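Local coordinates for protein benzoate transport porin BenP (Acinetobacter baumannii AB307-0294, PDB 5DL8) that probably serves as an outer-membrane porin of the OprD family, forming a calcium-binding beta-barrel channel thought to admit benzoate, at residues S151-N156 with E181-F186. Sequence-based numbering, arbitrary orientation.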
loop_
_atom_site.group_PDB
_atom_site.type_symbol
_atom_site.label_atom_id
_atom_site.label_comp_id
_atom_site.label_asym_id
_atom_site.label_seq_id
_atom_site.Cartn_x
_atom_site.Cartn_y
_atom_site.Cartn_z
ATOM N N SER A 151 2.703 5.862 -7.691
ATOM C CA SER A 151 3.992 6.440 -7.346
ATOM C C SER A 151 3.805 7.911 -6.971
ATOM O O SER A 151 2.645 8.422 -7.004
ATOM C CB SER A 151 4.925 6.251 -8.526
ATOM O OG SER A 151 4.539 7.047 -9.649
ATOM N N TYR A 152 4.929 8.606 -6.664
ATOM C CA TYR A 152 4.943 9.941 -6.006
ATOM C C TYR A 152 5.992 10.867 -6.663
ATOM O O TYR A 152 6.918 10.405 -7.366
ATOM C CB TYR A 152 5.306 9.701 -4.495
ATOM C CG TYR A 152 4.290 8.877 -3.804
ATOM C CD1 TYR A 152 3.120 9.400 -3.401
ATOM C CD2 TYR A 152 4.435 7.503 -3.717
ATOM C CE1 TYR A 152 2.116 8.596 -2.785
ATOM C CE2 TYR A 152 3.466 6.723 -3.120
ATOM C CZ TYR A 152 2.320 7.261 -2.677
ATOM O OH TYR A 152 1.391 6.395 -2.109
ATOM N N TRP A 153 5.862 12.162 -6.500
ATOM C CA TRP A 153 6.869 12.999 -7.069
ATOM C C TRP A 153 7.376 13.921 -5.974
ATOM O O TRP A 153 6.561 14.582 -5.300
ATOM C CB TRP A 153 6.262 13.822 -8.178
ATOM C CG TRP A 153 7.202 14.685 -9.031
ATOM C CD1 TRP A 153 7.434 16.088 -8.925
ATOM C CD2 TRP A 153 7.921 14.254 -10.175
ATOM N NE1 TRP A 153 8.271 16.490 -9.940
ATOM C CE2 TRP A 153 8.597 15.382 -10.704
ATOM C CE3 TRP A 153 8.059 13.011 -10.823
ATOM C CZ2 TRP A 153 9.417 15.287 -11.846
ATOM C CZ3 TRP A 153 8.872 12.933 -11.957
ATOM C CH2 TRP A 153 9.537 14.065 -12.442
ATOM N N GLY A 154 8.690 14.002 -5.856
ATOM C CA GLY A 154 9.321 14.867 -4.815
ATOM C C GLY A 154 10.795 14.636 -4.668
ATOM O O GLY A 154 11.449 14.183 -5.594
ATOM N N THR A 155 11.330 15.015 -3.500
ATOM C CA THR A 155 12.714 14.805 -3.146
ATOM C C THR A 155 12.792 14.081 -1.862
ATOM O O THR A 155 12.053 14.449 -0.932
ATOM C CB THR A 155 13.350 16.139 -2.903
ATOM O OG1 THR A 155 13.008 16.969 -3.995
ATOM C CG2 THR A 155 14.829 16.022 -2.805
ATOM N N ASN A 156 13.655 13.070 -1.778
ATOM C CA ASN A 156 14.007 12.481 -0.485
ATOM C C ASN A 156 15.454 12.130 -0.279
ATOM O O ASN A 156 16.219 12.103 -1.224
ATOM C CB ASN A 156 13.104 11.295 -0.128
ATOM C CG ASN A 156 13.324 10.013 -0.991
ATOM O OD1 ASN A 156 14.277 9.824 -1.753
ATOM N ND2 ASN A 156 12.473 9.089 -0.735
ATOM N N GLU A 181 -3.407 8.932 -14.534
ATOM C CA GLU A 181 -2.239 9.143 -15.400
ATOM C C GLU A 181 -1.279 10.167 -14.936
ATOM O O GLU A 181 -0.144 10.092 -15.267
ATOM C CB GLU A 181 -2.657 9.689 -16.819
ATOM C CG GLU A 181 -3.514 8.683 -17.617
ATOM C CD GLU A 181 -3.532 8.931 -19.152
ATOM O OE1 GLU A 181 -3.788 10.012 -19.597
ATOM O OE2 GLU A 181 -3.291 8.024 -19.916
ATOM N N ASP A 182 -1.766 11.199 -14.296
ATOM C CA ASP A 182 -0.971 12.382 -14.017
ATOM C C ASP A 182 -0.607 12.422 -12.524
ATOM O O ASP A 182 -1.190 11.739 -11.728
ATOM C CB ASP A 182 -1.789 13.626 -14.399
ATOM C CG ASP A 182 -1.799 13.859 -15.906
ATOM O OD1 ASP A 182 -1.116 13.066 -16.640
ATOM O OD2 ASP A 182 -2.454 14.842 -16.377
ATOM N N PHE A 183 0.360 13.251 -12.224
ATOM C CA PHE A 183 0.845 13.562 -10.869
ATOM C C PHE A 183 0.019 14.750 -10.482
ATOM O O PHE A 183 -0.015 15.720 -11.217
ATOM C CB PHE A 183 2.362 13.877 -10.835
ATOM C CG PHE A 183 3.184 12.643 -10.881
ATOM C CD1 PHE A 183 3.419 11.902 -9.710
ATOM C CD2 PHE A 183 3.632 12.140 -12.127
ATOM C CE1 PHE A 183 4.158 10.735 -9.753
ATOM C CE2 PHE A 183 4.311 10.925 -12.203
ATOM C CZ PHE A 183 4.600 10.223 -10.995
ATOM N N LYS A 184 -0.626 14.643 -9.323
ATOM C CA LYS A 184 -1.460 15.749 -8.775
ATOM C C LYS A 184 -1.152 15.931 -7.271
ATOM O O LYS A 184 -0.610 15.001 -6.584
ATOM C CB LYS A 184 -2.967 15.370 -8.965
ATOM C CG LYS A 184 -3.325 14.200 -8.002
ATOM C CD LYS A 184 -4.564 13.348 -8.278
ATOM C CE LYS A 184 -5.752 14.218 -8.341
ATOM N NZ LYS A 184 -6.778 13.375 -8.962
ATOM N N LYS A 185 -1.595 17.073 -6.755
ATOM C CA LYS A 185 -1.522 17.332 -5.319
ATOM C C LYS A 185 -2.326 16.349 -4.508
ATOM O O LYS A 185 -3.412 15.914 -4.958
ATOM C CB LYS A 185 -2.030 18.732 -4.985
ATOM C CG LYS A 185 -1.031 19.769 -5.433
ATOM C CD LYS A 185 -1.533 21.224 -5.335
ATOM C CE LYS A 185 -0.382 22.165 -5.643
ATOM N NZ LYS A 185 -0.961 23.493 -5.404
ATOM N N PHE A 186 -1.835 16.024 -3.318
ATOM C CA PHE A 186 -2.624 15.280 -2.319
ATOM C C PHE A 186 -3.845 16.030 -1.933
ATOM O O PHE A 186 -3.842 17.272 -1.980
ATOM C CB PHE A 186 -1.796 15.146 -0.990
ATOM C CG PHE A 186 -0.610 14.167 -1.049
ATOM C CD1 PHE A 186 -0.821 12.813 -1.000
ATOM C CD2 PHE A 186 0.700 14.630 -1.174
ATOM C CE1 PHE A 186 0.251 11.909 -1.123
ATOM C CE2 PHE A 186 1.746 13.768 -1.221
ATOM C CZ PHE A 186 1.542 12.398 -1.200
#
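The phenyl ring of F183 meets W153 in an edge-to-face pair: CE3 of the indole lies over one face of F183, and the six-membered ring of W153 turns its edge toward that face. The centroids are 5.6 Å apart and the planes make 51°, well short of a perpendicular T. At the edge of F183, in its plane, sits the backbone N of Y152, while C of Y152 approaches CE1 of F183 obliquely at 3.6 Å. CZ of F183, at the far end of the ring, reaches OG of S151 at 3.4 Å; that hydroxyl is hydrogen-bonded to E132, so F183 touches a polar atom that already has its partner. W153 begins this contact close to the main chain, with CB 3.8 Å from CD1 of F183, and CG anti to the backbone N (chi1 -174°) directs the edge of the six-membered ring, at CE3, onto the phenyl face.

BenP has the antiparallel beta-barrel of OprD porins, and here residues 183-186, in the loop after strand 165-176, run at 87° to residues 151-153, without a hydrogen bond between the two segments. Strand 151-153 is itself paired with strands 132-133 and 165-176, and F183 also touches E132 and S176 on these neighbours.

Y152 points its CB away from the loop, yet its ring meets F186: CD1 of Y152 lies 4.0 Å from CZ of F186. The two side chains cross at about a right angle in apolar contact, and V172, V175, L135 and T140 also pack against the tyrosine.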